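Bile acid 7a-dehydratase, BaiE (Clostridium hiranonis DSM 13275, PDB 4L8P) probably catalyses the 7-alpha-dehydration of bile acids, a lyase step, using a SnoaL-like, cystatin-like fold. Local coordinates at residues Ile39-Gln44 with Gly154-Lys159; Leu127-Gly132 with Val137-Gly142. All coordinates share one frame; numbering follows the deposited sequence.

Interaction 1: Ile39-Gln44 with Gly154-Lys159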
ATOM      1  N   ILE A  39     -10.855  -5.633  10.936  1.00 13.94           N
ATOM      2  CA  ILE A  39      -9.948  -5.602   9.798  1.00 13.44           C
ATOM      3  C   ILE A  39      -9.227  -4.258   9.773  1.00 13.56           C
ATOM      4  O   ILE A  39      -7.987  -4.200   9.604  1.00 13.04           O
ATOM      5  CB  ILE A  39     -10.679  -5.884   8.484  1.00 14.94           C
ATOM      6  CG1 ILE A  39     -11.063  -7.361   8.410  1.00 15.83           C
ATOM      7  CG2 ILE A  39      -9.831  -5.456   7.263  1.00 14.33           C
ATOM      8  CD1 ILE A  39     -11.993  -7.670   7.246  1.00 16.58           C
ATOM      9  N   GLU A  40      -9.989  -3.176   9.907  1.00 13.57           N
ATOM     10  CA  GLU A  40      -9.368  -1.848   9.901  1.00 15.13           C
ATOM     11  C   GLU A  40      -8.401  -1.651  11.074  1.00 13.74           C
ATOM     12  O   GLU A  40      -7.341  -1.069  10.887  1.00 15.15           O
ATOM     13  CB  GLU A  40     -10.437  -0.744   9.870  1.00 15.58           C
ATOM     14  CG  GLU A  40      -9.886   0.668   9.845  1.00 16.77           C
ATOM     15  CD  GLU A  40      -9.031   1.002   8.613  1.00 17.44           C
ATOM     16  OE1 GLU A  40      -9.076   0.298   7.579  1.00 17.22           O
ATOM     17  OE2 GLU A  40      -8.304   2.023   8.678  1.00 18.15           O
ATOM     18  N   ALA A  41      -8.760  -2.115  12.274  1.00 14.82           N
ATOM     19  CA  ALA A  41      -7.905  -2.018  13.462  1.00 15.91           C
ATOM     20  C   ALA A  41      -6.579  -2.759  13.253  1.00 14.15           C
ATOM     21  O   ALA A  41      -5.511  -2.243  13.581  1.00 13.56           O
ATOM     22  CB  ALA A  41      -8.621  -2.598  14.649  1.00 16.67           C
ATOM     23  N   ILE A  42      -6.667  -3.916  12.619  1.00 12.29           N
ATOM     24  CA  ILE A  42      -5.470  -4.725  12.297  1.00 13.86           C
ATOM     25  C   ILE A  42      -4.572  -4.024  11.268  1.00 15.08           C
ATOM     26  O   ILE A  42      -3.340  -3.983  11.406  1.00 14.42           O
ATOM     27  CB  ILE A  42      -5.831  -6.177  11.899  1.00 14.18           C
ATOM     28  CG1 ILE A  42      -6.346  -6.922  13.140  1.00 15.13           C
ATOM     29  CG2 ILE A  42      -4.653  -6.888  11.270  1.00 13.44           C
ATOM     30  CD1 ILE A  42      -7.106  -8.198  12.820  1.00 14.57           C
ATOM     31  N   LYS A  43      -5.170  -3.484  10.213  1.00 13.76           N
ATOM     32  CA  LYS A  43      -4.373  -2.731   9.212  1.00 13.90           C
ATOM     33  C   LYS A  43      -3.634  -1.538   9.867  1.00 13.54           C
ATOM     34  O   LYS A  43      -2.472  -1.267   9.537  1.00 14.82           O
ATOM     35  CB  LYS A  43      -5.256  -2.228   8.078  1.00 15.96           C
ATOM     36  CG  LYS A  43      -5.835  -3.330   7.223  1.00 16.09           C
ATOM     37  CD  LYS A  43      -6.772  -2.708   6.216  1.00 16.30           C
ATOM     38  CE  LYS A  43      -7.324  -3.735   5.250  1.00 18.44           C
ATOM     39  NZ  LYS A  43      -8.361  -3.085   4.399  1.00 19.26           N
ATOM     40  N   GLN A  44      -4.287  -0.856  10.814  1.00 13.97           N
ATOM     41  CA  GLN A  44      -3.668   0.289  11.510  1.00 13.42           C
ATOM     42  C   GLN A  44      -2.596  -0.139  12.513  1.00 14.16           C
ATOM     43  O   GLN A  44      -1.589   0.538  12.681  1.00 14.38           O
ATOM     44  CB  GLN A  44      -4.706   1.160  12.194  1.00 14.41           C
ATOM     45  CG  GLN A  44      -5.670   1.802  11.200  1.00 15.30           C
ATOM     46  CD  GLN A  44      -6.318   3.095  11.672  1.00 16.28           C
ATOM     47  OE1 GLN A  44      -5.775   3.812  12.507  1.00 18.10           O
ATOM     48  NE2 GLN A  44      -7.446   3.426  11.068  1.00 17.65           N
ATOM     49  N   GLY A 154     -10.316  -5.632  24.028  1.00 31.59           N
ATOM     50  CA  GLY A 154     -10.740  -4.674  22.997  1.00 27.44           C
ATOM     51  C   GLY A 154      -9.688  -4.184  22.017  1.00 27.06           C
ATOM     52  O   GLY A 154      -9.986  -3.409  21.107  1.00 29.20           O
ATOM     53  N   GLN A 155      -8.444  -4.631  22.199  1.00 24.08           N
ATOM     54  CA  GLN A 155      -7.313  -4.131  21.441  1.00 22.42           C
ATOM     55  C   GLN A 155      -6.634  -5.292  20.720  1.00 17.28           C
ATOM     56  O   GLN A 155      -6.429  -6.362  21.315  1.00 18.91           O
ATOM     57  CB  GLN A 155      -6.307  -3.482  22.408  1.00 24.82           C
ATOM     58  CG  GLN A 155      -4.985  -3.023  21.802  1.00 30.37           C
ATOM     59  CD  GLN A 155      -5.137  -1.882  20.833  1.00 45.27           C
ATOM     60  OE1 GLN A 155      -5.921  -0.953  21.063  1.00 49.22           O
ATOM     61  NE2 GLN A 155      -4.378  -1.934  19.734  1.00 46.42           N
ATOM     62  N   TRP A 156      -6.269  -5.059  19.464  1.00 16.94           N
ATOM     63  CA  TRP A 156      -5.526  -6.033  18.667  1.00 17.31           C
ATOM     64  C   TRP A 156      -4.018  -5.904  18.874  1.00 17.25           C
ATOM     65  O   TRP A 156      -3.496  -4.795  18.992  1.00 17.21           O
ATOM     66  CB  TRP A 156      -5.862  -5.884  17.170  1.00 17.47           C
ATOM     67  CG  TRP A 156      -7.235  -6.403  16.836  1.00 15.39           C
ATOM     68  CD1 TRP A 156      -8.375  -5.677  16.691  1.00 15.48           C
ATOM     69  CD2 TRP A 156      -7.604  -7.783  16.621  1.00 16.05           C
ATOM     70  NE1 TRP A 156      -9.431  -6.502  16.390  1.00 16.42           N
ATOM     71  CE2 TRP A 156      -8.990  -7.804  16.339  1.00 16.49           C
ATOM     72  CE3 TRP A 156      -6.892  -9.006  16.630  1.00 14.70           C
ATOM     73  CZ2 TRP A 156      -9.689  -9.018  16.059  1.00 16.81           C
ATOM     74  CZ3 TRP A 156      -7.583 -10.193  16.350  1.00 14.50           C
ATOM     75  CH2 TRP A 156      -8.976 -10.188  16.089  1.00 15.41           C
ATOM     76  N   TYR A 157      -3.353  -7.051  18.895  1.00 15.82           N
ATOM     77  CA  TYR A 157      -1.909  -7.162  19.043  1.00 15.21           C
ATOM     78  C   TYR A 157      -1.351  -8.178  18.055  1.00 17.40           C
ATOM     79  O   TYR A 157      -2.034  -9.096  17.651  1.00 15.82           O
ATOM     80  CB  TYR A 157      -1.522  -7.620  20.459  1.00 16.26           C
ATOM     81  CG  TYR A 157      -1.997  -6.710  21.553  1.00 17.10           C
ATOM     82  CD1 TYR A 157      -1.196  -5.649  21.989  1.00 17.48           C
ATOM     83  CD2 TYR A 157      -3.229  -6.892  22.164  1.00 19.45           C
ATOM     84  CE1 TYR A 157      -1.603  -4.797  22.988  1.00 19.12           C
ATOM     85  CE2 TYR A 157      -3.653  -6.025  23.186  1.00 20.20           C
ATOM     86  CZ  TYR A 157      -2.833  -4.984  23.589  1.00 22.36           C
ATOM     87  OH  TYR A 157      -3.251  -4.110  24.571  1.00 25.00           O
ATOM     88  N   ILE A 158      -0.067  -8.024  17.745  1.00 15.69           N
ATOM     89  CA  ILE A 158       0.670  -8.970  16.904  1.00 16.71           C
ATOM     90  C   ILE A 158       1.294 -10.010  17.833  1.00 16.97           C
ATOM     91  O   ILE A 158       1.971  -9.644  18.792  1.00 19.73           O
ATOM     92  CB  ILE A 158       1.771  -8.231  16.110  1.00 16.79           C
ATOM     93  CG1 ILE A 158       1.208  -7.062  15.304  1.00 17.58           C
ATOM     94  CG2 ILE A 158       2.466  -9.183  15.178  1.00 21.30           C
ATOM     95  CD1 ILE A 158       2.272  -6.162  14.718  1.00 18.58           C
ATOM     96  N   LYS A 159       1.065 -11.286  17.515  0.50 17.90           N
ATOM     97  CA  LYS A 159       1.537 -12.428  18.310  0.50 20.12           C
ATOM     98  C   LYS A 159       2.758 -13.068  17.654  0.50 22.02           C
ATOM     99  O   LYS A 159       3.743 -13.377  18.325  0.50 22.96           O
ATOM    100  CB  LYS A 159       0.425 -13.472  18.440  0.50 22.16           C
ATOM    101  CG  LYS A 159       0.774 -14.653  19.328  0.50 25.11           C
ATOM    102  CD  LYS A 159      -0.296 -15.740  19.278  0.50 25.73           C
TER

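Interaction 2: Leu127-Gly132 with Val137-Gly142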
ATOM      1  N   LEU A 127      17.347  -1.345   3.227  1.00 17.63           N
ATOM      2  CA  LEU A 127      18.219  -1.047   4.361  1.00 18.77           C
ATOM      3  C   LEU A 127      19.457  -0.351   3.821  1.00 17.10           C
ATOM      4  O   LEU A 127      20.002  -0.760   2.788  1.00 18.09           O
ATOM      5  CB  LEU A 127      18.617  -2.312   5.121  1.00 19.02           C
ATOM      6  CG  LEU A 127      17.537  -3.341   5.476  1.00 22.18           C
ATOM      7  CD1 LEU A 127      18.246  -4.527   6.123  1.00 23.75           C
ATOM      8  CD2 LEU A 127      16.440  -2.769   6.370  1.00 25.90           C
ATOM      9  N   ILE A 128      19.883   0.708   4.520  1.00 16.98           N
ATOM     10  CA  ILE A 128      21.106   1.456   4.186  1.00 18.21           C
ATOM     11  C   ILE A 128      21.936   1.672   5.462  1.00 19.60           C
ATOM     12  O   ILE A 128      21.443   2.202   6.453  1.00 20.55           O
ATOM     13  CB  ILE A 128      20.772   2.834   3.561  1.00 20.50           C
ATOM     14  CG1 ILE A 128      19.987   2.650   2.243  1.00 20.56           C
ATOM     15  CG2 ILE A 128      22.041   3.674   3.360  1.00 22.73           C
ATOM     16  CD1 ILE A 128      19.330   3.906   1.712  1.00 27.91           C
ATOM     17  N   PHE A 129      23.189   1.242   5.424  1.00 19.69           N
ATOM     18  CA  PHE A 129      24.126   1.484   6.519  1.00 20.71           C
ATOM     19  C   PHE A 129      24.957   2.726   6.178  1.00 22.08           C
ATOM     20  O   PHE A 129      25.623   2.772   5.135  1.00 21.11           O
ATOM     21  CB  PHE A 129      25.000   0.246   6.742  1.00 23.52           C
ATOM     22  CG  PHE A 129      24.246  -0.922   7.312  1.00 26.51           C
ATOM     23  CD1 PHE A 129      23.599  -1.830   6.473  1.00 28.85           C
ATOM     24  CD2 PHE A 129      24.154  -1.094   8.698  1.00 29.77           C
ATOM     25  CE1 PHE A 129      22.884  -2.896   7.001  1.00 32.10           C
ATOM     26  CE2 PHE A 129      23.448  -2.158   9.228  1.00 34.00           C
ATOM     27  CZ  PHE A 129      22.818  -3.061   8.382  1.00 32.16           C
ATOM     28  N   THR A 130      24.949   3.719   7.071  1.00 23.33           N
ATOM     29  CA  THR A 130      25.578   5.017   6.779  1.00 24.52           C
ATOM     30  C   THR A 130      26.938   5.176   7.403  1.00 27.31           C
ATOM     31  O   THR A 130      27.702   6.048   6.981  1.00 31.31           O
ATOM     32  CB  THR A 130      24.704   6.189   7.277  1.00 24.39           C
ATOM     33  OG1 THR A 130      24.476   6.058   8.676  1.00 25.26           O
ATOM     34  CG2 THR A 130      23.361   6.188   6.560  1.00 24.48           C
ATOM     35  N   ASP A 131      27.221   4.396   8.440  1.00 27.30           N
ATOM     36  CA  ASP A 131      28.456   4.559   9.237  1.00 31.14           C
ATOM     37  C   ASP A 131      28.749   3.217   9.847  1.00 30.55           C
ATOM     38  O   ASP A 131      27.937   2.304   9.736  1.00 31.72           O
ATOM     39  CB  ASP A 131      28.296   5.617  10.351  1.00 33.92           C
ATOM     40  CG  ASP A 131      27.928   7.008   9.810  1.00 44.48           C
ATOM     41  OD1 ASP A 131      28.851   7.764   9.423  1.00 41.42           O
ATOM     42  OD2 ASP A 131      26.712   7.336   9.724  1.00 38.40           O
ATOM     43  N   GLY A 132      29.914   3.083  10.477  1.00 36.48           N
ATOM     44  CA  GLY A 132      30.306   1.826  11.108  1.00 34.19           C
ATOM     45  C   GLY A 132      30.919   0.809  10.153  1.00 37.11           C
ATOM     46  O   GLY A 132      31.331   1.151   9.036  1.00 32.53           O
ATOM     47  N   VAL A 137      26.885  -0.388   2.854  1.00 22.36           N
ATOM     48  CA  VAL A 137      26.123  -1.583   2.494  1.00 20.75           C
ATOM     49  C   VAL A 137      24.686  -1.173   2.277  1.00 18.88           C
ATOM     50  O   VAL A 137      24.114  -0.427   3.087  1.00 20.97           O
ATOM     51  CB  VAL A 137      26.211  -2.708   3.568  1.00 22.46           C
ATOM     52  CG1 VAL A 137      25.171  -3.792   3.318  1.00 23.89           C
ATOM     53  CG2 VAL A 137      27.612  -3.296   3.600  1.00 24.09           C
ATOM     54  N   GLY A 138      24.100  -1.648   1.172  1.00 18.36           N
ATOM     55  CA  GLY A 138      22.646  -1.585   0.974  1.00 17.82           C
ATOM     56  C   GLY A 138      22.097  -2.996   0.864  1.00 17.27           C
ATOM     57  O   GLY A 138      22.778  -3.894   0.364  1.00 17.36           O
ATOM     58  N   ILE A 139      20.895  -3.202   1.381  1.00 17.72           N
ATOM     59  CA  ILE A 139      20.179  -4.474   1.283  1.00 17.89           C
ATOM     60  C   ILE A 139      18.760  -4.149   0.838  1.00 16.73           C
ATOM     61  O   ILE A 139      18.093  -3.322   1.473  1.00 18.71           O
ATOM     62  CB  ILE A 139      20.151  -5.232   2.620  1.00 19.82           C
ATOM     63  CG1 ILE A 139      21.570  -5.533   3.123  1.00 21.78           C
ATOM     64  CG2 ILE A 139      19.343  -6.527   2.491  1.00 20.54           C
ATOM     65  CD1 ILE A 139      21.610  -5.988   4.565  1.00 22.98           C
ATOM     66  N   ASN A 140      18.295  -4.807  -0.224  1.00 16.60           N
ATOM     67  CA  ASN A 140      16.900  -4.695  -0.703  1.00 16.00           C
ATOM     68  C   ASN A 140      16.287  -6.100  -0.764  1.00 15.15           C
ATOM     69  O   ASN A 140      16.977  -7.058  -1.086  1.00 17.41           O
ATOM     70  CB  ASN A 140      16.828  -4.150  -2.142  1.00 16.20           C
ATOM     71  CG  ASN A 140      17.369  -2.744  -2.285  1.00 19.35           C
ATOM     72  OD1 ASN A 140      17.231  -1.927  -1.391  1.00 21.69           O
ATOM     73  ND2 ASN A 140      17.977  -2.461  -3.430  1.00 22.35           N
ATOM     74  N   GLY A 141      15.001  -6.193  -0.517  1.00 14.34           N
ATOM     75  CA  GLY A 141      14.310  -7.452  -0.624  1.00 16.01           C
ATOM     76  C   GLY A 141      12.801  -7.329  -0.701  1.00 17.03           C
ATOM     77  O   GLY A 141      12.223  -6.239  -0.637  1.00 15.79           O
ATOM     78  N   GLY A 142      12.176  -8.490  -0.793  1.00 15.14           N
ATOM     79  CA  GLY A 142      10.737  -8.622  -0.742  1.00 14.45           C
ATOM     80  C   GLY A 142      10.382  -9.883  -0.008  1.00 15.31           C
ATOM     81  O   GLY A 142      11.154 -10.842  -0.006  1.00 17.24           O
TER

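Interaction 1: Ile39-Gln44 with Gly154-Lys159
Ile42 lies over one face of the Trp156 indole, where the long helix 22-55 packs against the sheet of this SnoaL-like, cystatin-like fold and meets the start of strand 155-172. The evidence for a true CH-pi contact is the position of Ile42 CD1: it stands 3.8 Å from the centroid of the Trp156 six-membered ring and only 9° off the ring normal, so the methyl is centred over the face. The inner part of the same branch lies over the CG-CD2 bond, with Ile42 CG1 3.8 Å from Trp156 CD2. The first torsion of Ile42, chi1 -70°, puts CG1 beside the backbone N, and the extended second torsion carries CD1 over the six-membered ring.

One residue earlier, Ala41 adds a smaller contact beside the five-membered ring: its CB comes within 3.7 Å of Trp156 CD1, obliquely, neither over the face nor at the edge. Three residues thus account for nearly all of the 150 Å² buried, and no hydrogen bond links the two segments.

Further out, the indole is fixed by a polar contact to the same helix, since Trp156 NE1 is hydrogen-bonded to Asp38 OD1, one residue before 39-44. Leu45 from the helix and Tyr149 and Lys151 from the neighbouring strand 137-152 also touch the Trp156 side chain, and Ile109 and Ile111 of strand 98-111 pack on Ile42. The side of the helix carrying Glu40 serves assembly instead: Glu40 OE1 forms an intersubunit salt bridge, its partner being Lys43 NZ of the second subunit. One turn along the helix, Gln44 NE2, which also bonds Ile109 O of the second subunit, donates to the anti lone pair of Glu40 OE2, 2.9 Å away, with an N-H...O angle of 160°.

Interaction 2: Leu127-Gly132 with Val137-Gly142
Leu127 and Ile139 face each other across a beta hairpin, the antiparallel pair formed by strands 116-129 and 137-152 in the four-stranded sheet. The short strand segments run 4.8 Å apart at 174°, close to ideally antiparallel. Leu127 and Ile139 form a hydrogen-bonded pair, with Leu127 N to Ile139 O at 2.7 Å and the return bond from Ile139 N to Leu127 O; Ile128 and Gly138 form the next, non-hydrogen-bonded pair. A third bond, Phe129 N to Val137 O, is nearly straight at 175°.

On the face carrying Leu127 and Ile139 the side chains interlock. Leu127 CD1 settles against both CB and CD1 of Ile139, 4.0 Å from the latter, so one methyl fills the notch between the root and the end of the isoleucine. Chi1 of Ile139, -59°, sets CG1 beside its own backbone N, and from there CD1 sits against both Leu127 CD1 and Phe129 CE1, the latter at 4.1 Å. That approach is at the ring edge, near its plane, so the isoleucine methyl is a bump against the rim of the phenyl and not a lid on its face. Val137 O also lies at the ring edge, in its plane, while the Val137 side chain runs alongside Phe129, its CB and CG1 both touching Phe129 CD1.

Gly138 sets no side chain beside Ile128, which is packed by Arg173 and by Phe167 of the second subunit. The CA atoms come nearest at this pair, 4.7 Å between Ile128 CA and Gly138 CA, and Gly138 CA makes a CA-H...O contact of 3.3 Å with Leu127 O. Beyond the strand end, Thr130 OG1 is hydrogen-bonded to Glu97 O and to Asp131 OD2, which also salt-bridges Lys185 NZ.

How the interactions relate
Interaction 1 and interaction 2 lie on opposite sides of the chain's centre, with centres 30 Å apart and nearest atoms about 17 Å apart, so neither touches the other. They are joined through one sheet: residues 155-159 begin strand 155-172, whose neighbour, strand 137-152, begins with residues 137-142. The hairpin of interaction 2 falls within the 109 residues separating 39-44 from 154-159. Interaction 1 fastens the helix to the sheet, whereas interaction 2 joins two adjacent strands within it. Near interaction 2, the Val137 side chain is about 4 Å from a bound triethylene glycol, probably from crystallisation, and that of Ile128 about 11 Å from a sodium ion.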